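Local coordinates for methyltransferase-like protein (Saccharopolyspora spinosa, PDB 4PNE) that catalyses a [4+2] cycloaddition in spinosyn biosynthesis, using a fold like that of S-adenosylmethionine-dependent methyltransferases, at residues A166-L171 / M290-L295; A85-L90 / D239-S244. One frame throughout, in Å; residues are numbered along the deposited sequence.

Interaction 1: A166-L171 / M290-L295; sequences AMQSLL and MGYAIL. With SAH (S-adenosyl-L-homocysteine), chain C.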
ATOM      1  N   ALA A 166      -2.272   2.778   5.314  1.00 11.80           N
ATOM      2  CA  ALA A 166      -2.841   2.155   4.126  1.00 10.79           C
ATOM      3  C   ALA A 166      -1.978   2.626   2.974  1.00 11.51           C
ATOM      4  O   ALA A 166      -2.266   3.652   2.359  1.00 10.46           O
ATOM      5  CB  ALA A 166      -4.303   2.510   3.917  1.00 11.07           C
ATOM      6  N   MET A 167      -0.883   1.899   2.760  1.00 10.37           N
ATOM      7  CA  MET A 167       0.070   2.192   1.706  1.00 11.23           C
ATOM      8  C   MET A 167      -0.311   1.399   0.485  1.00 11.85           C
ATOM      9  O   MET A 167      -0.049   0.210   0.427  1.00 11.51           O
ATOM     10  CB  MET A 167       1.488   1.884   2.176  1.00 10.64           C
ATOM     11  CG  MET A 167       2.095   2.922   3.092  1.00 16.64           C
ATOM     12  SD  MET A 167       3.895   2.705   3.359  1.00 23.60           S
ATOM     13  CE  MET A 167       3.749   1.576   4.719  1.00 21.97           C
ATOM     14  N   GLN A 168      -1.015   2.089  -0.421  1.00 11.58           N
ATOM     15  CA  GLN A 168      -1.535   1.578  -1.687  1.00 12.61           C
ATOM     16  C   GLN A 168      -2.446   0.355  -1.523  1.00 12.43           C
ATOM     17  O   GLN A 168      -2.353  -0.635  -2.257  1.00 14.61           O
ATOM     18  CB  GLN A 168      -0.397   1.280  -2.667  1.00 11.34           C
ATOM     19  CG  GLN A 168       0.172   2.504  -3.283  1.00 12.44           C
ATOM     20  CD  GLN A 168       1.361   2.203  -4.181  1.00 10.99           C
ATOM     21  OE1 GLN A 168       2.440   2.759  -3.988  1.00  9.93           O
ATOM     22  NE2 GLN A 168       1.193   1.269  -5.100  1.00 13.19           N
ATOM     23  N   SER A 169      -3.320   0.410  -0.527  1.00  9.61           N
ATOM     24  CA  SER A 169      -4.293  -0.664  -0.335  1.00 11.13           C
ATOM     25  C   SER A 169      -5.756  -0.240  -0.530  1.00 11.32           C
ATOM     26  O   SER A 169      -6.554  -1.035  -1.004  1.00 14.45           O
ATOM     27  CB  SER A 169      -4.111  -1.284   1.041  1.00 12.13           C
ATOM     28  OG  SER A 169      -4.340  -0.312   2.025  1.00 11.98           O
ATOM     29  N   LEU A 170      -6.126   0.999  -0.196  1.00 10.53           N
ATOM     30  CA  LEU A 170      -7.542   1.365  -0.227  1.00 14.23           C
ATOM     31  C   LEU A 170      -8.148   1.270  -1.619  1.00 14.55           C
ATOM     32  O   LEU A 170      -9.299   0.875  -1.775  1.00 14.99           O
ATOM     33  CB  LEU A 170      -7.734   2.794   0.317  1.00 15.16           C
ATOM     34  CG  LEU A 170      -7.429   2.996   1.799  1.00 13.17           C
ATOM     35  CD1 LEU A 170      -7.578   4.432   2.187  1.00 16.15           C
ATOM     36  CD2 LEU A 170      -8.359   2.136   2.633  1.00 21.61           C
ATOM     37  N   LEU A 171      -7.400   1.621  -2.652  1.00 13.47           N
ATOM     38  CA  LEU A 171      -8.009   1.641  -3.971  1.00 16.80           C
ATOM     39  C   LEU A 171      -8.191   0.241  -4.563  1.00 18.03           C
ATOM     40  O   LEU A 171      -8.902   0.069  -5.540  1.00 17.74           O
ATOM     41  CB  LEU A 171      -7.204   2.527  -4.915  1.00 14.57           C
ATOM     42  CG  LEU A 171      -7.295   4.027  -4.630  1.00 12.30           C
ATOM     43  CD1 LEU A 171      -6.565   4.787  -5.718  1.00 17.57           C
ATOM     44  CD2 LEU A 171      -8.739   4.533  -4.577  1.00 17.13           C
ATOM     45  N   MET A 290      -0.394   9.580 -14.277  1.00 13.36           N
ATOM     46  CA  MET A 290      -0.370   9.194 -12.877  1.00 15.73           C
ATOM     47  C   MET A 290       0.386  10.165 -12.023  1.00 14.84           C
ATOM     48  O   MET A 290       1.354  10.758 -12.459  1.00 14.69           O
ATOM     49  CB  MET A 290       0.268   7.824 -12.719  1.00 13.43           C
ATOM     50  CG  MET A 290      -0.583   6.732 -13.297  1.00 16.04           C
ATOM     51  SD  MET A 290       0.301   5.165 -13.334  1.00 15.92           S
ATOM     52  CE  MET A 290      -1.051   4.056 -12.974  1.00 16.87           C
ATOM     53  N   GLY A 291      -0.025  10.271 -10.767  1.00 12.74           N
ATOM     54  CA  GLY A 291       0.758  10.988  -9.773  1.00 12.83           C
ATOM     55  C   GLY A 291       0.710  10.196  -8.490  1.00 12.86           C
ATOM     56  O   GLY A 291       0.365   9.006  -8.489  1.00 11.88           O
ATOM     57  N   TYR A 292       1.046  10.854  -7.391  1.00 10.92           N
ATOM     58  CA  TYR A 292       1.157  10.141  -6.115  1.00 11.61           C
ATOM     59  C   TYR A 292       0.850  11.065  -4.944  1.00 10.62           C
ATOM     60  O   TYR A 292       1.234  12.234  -4.943  1.00 12.05           O
ATOM     61  CB  TYR A 292       2.556   9.550  -5.975  1.00 12.26           C
ATOM     62  CG  TYR A 292       2.606   8.349  -5.072  1.00 11.96           C
ATOM     63  CD1 TYR A 292       2.305   7.092  -5.560  1.00 12.59           C
ATOM     64  CD2 TYR A 292       2.911   8.467  -3.716  1.00 13.52           C
ATOM     65  CE1 TYR A 292       2.330   5.984  -4.751  1.00 11.76           C
ATOM     66  CE2 TYR A 292       2.934   7.365  -2.893  1.00 11.97           C
ATOM     67  CZ  TYR A 292       2.646   6.122  -3.407  1.00 11.15           C
ATOM     68  OH  TYR A 292       2.663   5.011  -2.592  1.00 10.85           O
ATOM     69  N   ALA A 293       0.175  10.524  -3.922  1.00  9.69           N
ATOM     70  CA  ALA A 293      -0.255  11.300  -2.744  1.00 11.52           C
ATOM     71  C   ALA A 293       0.172  10.637  -1.450  1.00 10.54           C
ATOM     72  O   ALA A 293       0.113   9.409  -1.336  1.00 10.34           O
ATOM     73  CB  ALA A 293      -1.789  11.480  -2.765  1.00 11.47           C
ATOM     74  N   ILE A 294       0.673  11.438  -0.510  1.00 10.55           N
ATOM     75  CA  ILE A 294       0.828  11.035   0.867  1.00  9.08           C
ATOM     76  C   ILE A 294      -0.155  11.842   1.702  1.00 12.94           C
ATOM     77  O   ILE A 294      -0.131  13.079   1.664  1.00 12.86           O
ATOM     78  CB  ILE A 294       2.270  11.254   1.399  1.00 11.29           C
ATOM     79  CG1 ILE A 294       3.294  10.567   0.487  1.00 12.75           C
ATOM     80  CG2 ILE A 294       2.387  10.751   2.831  1.00 17.25           C
ATOM     81  CD1 ILE A 294       4.749  10.926   0.872  1.00 14.22           C
ATOM     82  N   LEU A 295      -1.090  11.162   2.361  1.00 11.61           N
ATOM     83  CA  LEU A 295      -2.110  11.789   3.205  1.00 10.34           C
ATOM     84  C   LEU A 295      -1.948  11.367   4.668  1.00 14.10           C
ATOM     85  O   LEU A 295      -1.731  10.189   4.966  1.00 12.84           O
ATOM     86  CB  LEU A 295      -3.508  11.402   2.714  1.00 12.69           C
ATOM     87  CG  LEU A 295      -3.746  11.421   1.188  1.00 19.10           C
ATOM     88  CD1 LEU A 295      -5.143  10.912   0.826  1.00 22.57           C
ATOM     89  CD2 LEU A 295      -3.493  12.816   0.605  1.00 20.64           C
TER
HETATM   90  N   SAH C 301       1.232  -1.893   2.024  1.00 14.33           N
HETATM   91  CA  SAH C 301       2.038  -2.911   1.341  1.00 14.15           C
HETATM   92  CB  SAH C 301       1.320  -3.614   0.193  1.00 12.04           C
HETATM   93  CG  SAH C 301       0.540  -2.779  -0.792  1.00 15.82           C
HETATM   94  SD  SAH C 301      -0.061  -3.792  -2.152  1.00 13.88           S
HETATM   95  C   SAH C 301       3.314  -2.285   0.851  1.00 15.95           C
HETATM   96  O   SAH C 301       4.247  -2.999   0.527  1.00 14.49           O
HETATM   97  OXT SAH C 301       3.434  -1.057   0.869  1.00 12.84           O
HETATM   98  C5' SAH C 301      -1.805  -3.831  -1.663  1.00 13.54           C
HETATM   99  C4' SAH C 301      -2.082  -4.690  -0.438  1.00 13.18           C
HETATM  100  O4' SAH C 301      -3.418  -4.478  -0.000  1.00 13.04           O
HETATM  101  C3' SAH C 301      -1.967  -6.184  -0.684  1.00 13.27           C
HETATM  102  O3' SAH C 301      -1.225  -6.701   0.405  1.00 13.01           O
HETATM  103  C2' SAH C 301      -3.409  -6.667  -0.687  1.00 12.47           C
HETATM  104  O2' SAH C 301      -3.635  -8.030  -0.334  1.00 14.47           O
HETATM  105  C1' SAH C 301      -4.038  -5.698   0.312  1.00 11.84           C
HETATM  106  N9  SAH C 301      -5.508  -5.639   0.200  1.00 12.01           N
HETATM  107  C8  SAH C 301      -6.303  -5.472  -0.887  1.00 17.45           C
HETATM  108  N7  SAH C 301      -7.601  -5.530  -0.515  1.00 13.74           N
HETATM  109  C5  SAH C 301      -7.634  -5.750   0.814  1.00 11.02           C
HETATM  110  C6  SAH C 301      -8.666  -5.916   1.714  1.00 15.50           C
HETATM  111  N6  SAH C 301      -9.935  -5.848   1.338  1.00 16.07           N
HETATM  112  N1  SAH C 301      -8.379  -6.108   3.018  1.00 11.53           N
HETATM  113  C2  SAH C 301      -7.074  -6.167   3.461  1.00 13.25           C
HETATM  114  N3  SAH C 301      -6.043  -6.053   2.572  1.00 14.60           N
HETATM  115  C4  SAH C 301      -6.329  -5.817   1.272  1.00 11.18           C
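Q168 and Y292 meet at the carboxyl end of strand 161-167 in the Rossmann-like sheet of the methyltransferase fold, next to bound S-adenosyl-L-homocysteine. A single hydrogen bond joins the two segments: Y292 OH donates to Q168 OE1 at 2.7 Å, reaching the oxygen at a C=O...donor angle of 123° and tilted 17° from the carbonyl plane. The phenol stretches across strand 191-200, which lies between the two strands in the sheet. With CG of Y292 anti to the backbone N (chi1 -154°), the ring is carried toward strand 161-167, and the amide meets its edge, the planes steeply inclined. OE1 also accepts from H62 N and Y292 OH is also hydrogen-bonded to T196 OG1, so both polar atoms have a second partner; Q168 NE2 bonds a malonate ion, probably from the crystallisation liquor.

Toward the ligand, segment 166-171 uses mainly its backbone. M167 O accepts a hydrogen bond from the amino nitrogen of the ligand, SAH N, at 2.9 Å. Van der Waals contacts continue along the ligand: Q168 O lies 3.3 Å from SAH C5', and S169 CB touches the ribose ring oxygen O4' of SAH at 3.4 Å.

Interaction 2: A85-L90 / D239-S244; sequences AERTVL and DWEDVS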
ATOM      1  N   ALA A  85       6.355   6.368   8.132  1.00 11.52           N
ATOM      2  CA  ALA A  85       6.559   6.072   9.544  1.00 12.98           C
ATOM      3  C   ALA A  85       6.767   7.357  10.339  1.00  9.75           C
ATOM      4  O   ALA A  85       6.281   7.478  11.482  1.00 11.48           O
ATOM      5  CB  ALA A  85       7.720   5.143   9.725  1.00 14.47           C
ATOM      6  N   GLU A  86       7.508   8.314   9.780  1.00 13.05           N
ATOM      7  CA  GLU A  86       7.722   9.603  10.449  1.00 14.49           C
ATOM      8  C   GLU A  86       6.415  10.266  10.829  1.00 16.32           C
ATOM      9  O   GLU A  86       6.284  10.877  11.890  1.00 18.53           O
ATOM     10  CB  GLU A  86       8.481  10.581   9.552  1.00 23.29           C
ATOM     11  CG  GLU A  86       9.965  10.401   9.418  1.00 33.67           C
ATOM     12  CD  GLU A  86      10.572  11.538   8.593  1.00 35.04           C
ATOM     13  OE1 GLU A  86      11.496  11.288   7.783  1.00 44.54           O
ATOM     14  OE2 GLU A  86      10.082  12.679   8.726  1.00 35.83           O
ATOM     15  N   ARG A  87       5.421  10.116   9.968  1.00 11.48           N
ATOM     16  CA  ARG A  87       4.162  10.840  10.091  1.00 17.31           C
ATOM     17  C   ARG A  87       3.144  10.107  10.954  1.00 16.06           C
ATOM     18  O   ARG A  87       2.119  10.688  11.337  1.00 14.97           O
ATOM     19  CB  ARG A  87       3.577  11.095   8.698  1.00 20.45           C
ATOM     20  CG  ARG A  87       4.327  12.118   7.871  1.00 21.71           C
ATOM     21  CD  ARG A  87       4.163  11.836   6.371  1.00 17.32           C
ATOM     22  NE  ARG A  87       4.858  12.790   5.514  1.00 22.69           N
ATOM     23  CZ  ARG A  87       6.181  12.956   5.469  1.00 30.67           C
ATOM     24  NH1 ARG A  87       6.992  12.265   6.272  1.00 23.76           N
ATOM     25  NH2 ARG A  87       6.706  13.861   4.645  1.00 34.02           N
ATOM     26  N   THR A  88       3.439   8.848  11.295  1.00 13.54           N
ATOM     27  CA  THR A  88       2.436   7.982  11.894  1.00 13.72           C
ATOM     28  C   THR A  88       2.887   7.274  13.173  1.00 13.00           C
ATOM     29  O   THR A  88       2.049   6.907  13.982  1.00 17.95           O
ATOM     30  CB  THR A  88       1.961   6.902  10.908  1.00 16.74           C
ATOM     31  OG1 THR A  88       3.078   6.105  10.489  1.00 12.58           O
ATOM     32  CG2 THR A  88       1.324   7.540   9.730  1.00 12.99           C
ATOM     33  N   VAL A  89       4.189   7.101  13.370  1.00 14.88           N
ATOM     34  CA  VAL A  89       4.692   6.395  14.544  1.00 14.98           C
ATOM     35  C   VAL A  89       5.251   7.477  15.438  1.00 14.77           C
ATOM     36  O   VAL A  89       6.367   7.938  15.249  1.00 18.01           O
ATOM     37  CB  VAL A  89       5.753   5.342  14.187  1.00 17.76           C
ATOM     38  CG1 VAL A  89       6.325   4.672  15.427  1.00 15.91           C
ATOM     39  CG2 VAL A  89       5.153   4.284  13.246  1.00 16.18           C
ATOM     40  N   LEU A  90       4.452   7.896  16.408  1.00 17.03           N
ATOM     41  CA  LEU A  90       4.753   9.120  17.128  1.00 17.99           C
ATOM     42  C   LEU A  90       5.436   8.843  18.467  1.00 25.30           C
ATOM     43  O   LEU A  90       5.929   9.768  19.118  1.00 20.66           O
ATOM     44  CB  LEU A  90       3.472   9.916  17.338  1.00 19.29           C
ATOM     45  CG  LEU A  90       2.633  10.223  16.087  1.00 19.61           C
ATOM     46  CD1 LEU A  90       1.428  11.049  16.483  1.00 21.37           C
ATOM     47  CD2 LEU A  90       3.440  10.918  15.000  1.00 22.93           C
ATOM     48  N   ASP A 239      -2.709  16.537   6.698  1.00 17.76           N
ATOM     49  CA  ASP A 239      -1.773  16.927   5.653  1.00 16.87           C
ATOM     50  C   ASP A 239      -2.022  16.143   4.382  1.00 16.93           C
ATOM     51  O   ASP A 239      -2.365  14.972   4.420  1.00 15.42           O
ATOM     52  CB  ASP A 239      -0.345  16.688   6.146  1.00 20.92           C
ATOM     53  CG  ASP A 239       0.692  17.471   5.373  1.00 31.28           C
ATOM     54  OD1 ASP A 239       0.364  18.562   4.863  1.00 30.09           O
ATOM     55  OD2 ASP A 239       1.847  16.999   5.296  1.00 40.33           O
ATOM     56  N   TRP A 240      -1.826  16.802   3.257  1.00 14.38           N
ATOM     57  CA  TRP A 240      -1.719  16.175   1.946  1.00 11.82           C
ATOM     58  C   TRP A 240      -0.446  16.701   1.314  1.00 13.43           C
ATOM     59  O   TRP A 240      -0.200  17.910   1.310  1.00 13.91           O
ATOM     60  CB  TRP A 240      -2.923  16.518   1.067  1.00 11.69           C
ATOM     61  CG  TRP A 240      -2.869  16.203  -0.454  1.00 14.75           C
ATOM     62  CD1 TRP A 240      -2.108  15.264  -1.091  1.00 16.14           C
ATOM     63  CD2 TRP A 240      -3.626  16.854  -1.482  1.00 13.35           C
ATOM     64  NE1 TRP A 240      -2.354  15.289  -2.450  1.00 17.53           N
ATOM     65  CE2 TRP A 240      -3.280  16.263  -2.713  1.00 16.17           C
ATOM     66  CE3 TRP A 240      -4.575  17.878  -1.477  1.00 19.12           C
ATOM     67  CZ2 TRP A 240      -3.855  16.667  -3.934  1.00 18.23           C
ATOM     68  CZ3 TRP A 240      -5.147  18.271  -2.688  1.00 19.70           C
ATOM     69  CH2 TRP A 240      -4.774  17.670  -3.899  1.00 18.52           C
ATOM     70  N   GLU A 241       0.370  15.805   0.785  1.00 12.35           N
ATOM     71  CA  GLU A 241       1.535  16.185   0.016  1.00 14.88           C
ATOM     72  C   GLU A 241       1.392  15.507  -1.307  1.00 13.47           C
ATOM     73  O   GLU A 241       1.236  14.285  -1.355  1.00 11.39           O
ATOM     74  CB  GLU A 241       2.814  15.731   0.680  1.00 13.70           C
ATOM     75  CG  GLU A 241       2.938  16.042   2.161  1.00 21.78           C
ATOM     76  CD  GLU A 241       3.956  15.126   2.829  1.00 39.06           C
ATOM     77  OE1 GLU A 241       5.158  15.254   2.489  1.00 46.26           O
ATOM     78  OE2 GLU A 241       3.554  14.246   3.640  1.00 32.37           O
ATOM     79  N   ASP A 242       1.424  16.286  -2.364  1.00 12.77           N
ATOM     80  CA  ASP A 242       1.484  15.740  -3.715  1.00 12.82           C
ATOM     81  C   ASP A 242       2.943  15.519  -4.028  1.00 11.02           C
ATOM     82  O   ASP A 242       3.718  16.458  -4.142  1.00 12.51           O
ATOM     83  CB  ASP A 242       0.811  16.685  -4.724  1.00 11.97           C
ATOM     84  CG  ASP A 242       0.940  16.210  -6.142  1.00 12.74           C
ATOM     85  OD1 ASP A 242       1.628  15.203  -6.410  1.00 12.00           O
ATOM     86  OD2 ASP A 242       0.313  16.818  -7.008  1.00 14.80           O
ATOM     87  N   VAL A 243       3.339  14.249  -4.171  1.00 12.42           N
ATOM     88  CA  VAL A 243       4.753  13.921  -4.344  1.00 11.98           C
ATOM     89  C   VAL A 243       4.961  13.242  -5.719  1.00 14.11           C
ATOM     90  O   VAL A 243       5.865  12.457  -5.910  1.00 13.06           O
ATOM     91  CB  VAL A 243       5.282  13.029  -3.186  1.00 13.36           C
ATOM     92  CG1 VAL A 243       5.124  13.746  -1.821  1.00 13.98           C
ATOM     93  CG2 VAL A 243       4.570  11.650  -3.106  1.00 12.92           C
ATOM     94  N   SER A 244       4.079  13.541  -6.651  1.00 12.85           N
ATOM     95  CA  SER A 244       4.175  12.967  -7.985  1.00 12.75           C
ATOM     96  C   SER A 244       5.550  13.200  -8.622  1.00 10.39           C
ATOM     97  O   SER A 244       6.048  12.334  -9.342  1.00 11.53           O
ATOM     98  CB  SER A 244       3.118  13.559  -8.900  1.00 10.86           C
ATOM     99  OG  SER A 244       1.850  13.442  -8.331  1.00 14.49           O
TER
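R87, near the carboxyl end of helix 73-88, and E241, on the edge strand 236-242, reach for each other from opposite directions and form a bidentate salt bridge. R87 grips the carboxylate side-on. Its NE donates to E241 OE2 at 2.7 Å, nearly straight at 169°, while its NH2 donates to E241 OE1 at 3.0 Å. The two flat groups are almost coplanar, 12° apart, and the acceptors lie at the edge of the guanidinium, close to its plane. E241 OE2 uses its syn lone pair; OE1 is met on the syn side too, somewhat out of the carboxylate plane. Two bonds to separate oxygens hold both groups against rotation about their last torsions. The arginine spans the gap because its chain is extended from CG to NE, with chi3 at 180°.

Two more carboxylates lie near the arginine. E86 OE2 stands at a long 4.0 Å from R87 NH1, which also makes a weak hydrogen bond to L83 O. D239 OD2 is 5.2 Å from R87 NE, and its charge may add to the attraction without direct contact.

Hydrogen bonds within segment 239-244 shape the strand's exit. D242 OD1 accepts from S244 N at 3.0 Å, an Asx turn, and from S244 OG at 2.6 Å.

In packing on strand 290-298, R87 touches T296 and lays its CD near I294 CG2, a methyl that E241 OE2 also meets. The whole is a surface salt-bridge network, away from the ligand pocket, linking a helix of the Rossmann-like methyltransferase fold to the antiparallel edge of its sheet.

From the N terminus, residues 85-90 come first, at the end of helix 73-88 and just beyond; 166-171 then leads from strand 161-167 through a short loop into a 3-10 turn. Residues 239-244 then close interaction 2 across 148 intervening residues, and residues 290-295 close interaction 1 across 118. The segments alternate, so the two loops cross rather than nest. Their later segments lie on neighbouring strands, 236-242 and 290-298, and touch: Y292 N with S244 OG and I294 O with E241 N are both 2.9 Å apart, probable hydrogen bonds. Interaction 1 ties the ligand-binding end of the parallel strands to the antiparallel part, and interaction 2 fastens helix 73-88 to the outermost strand there.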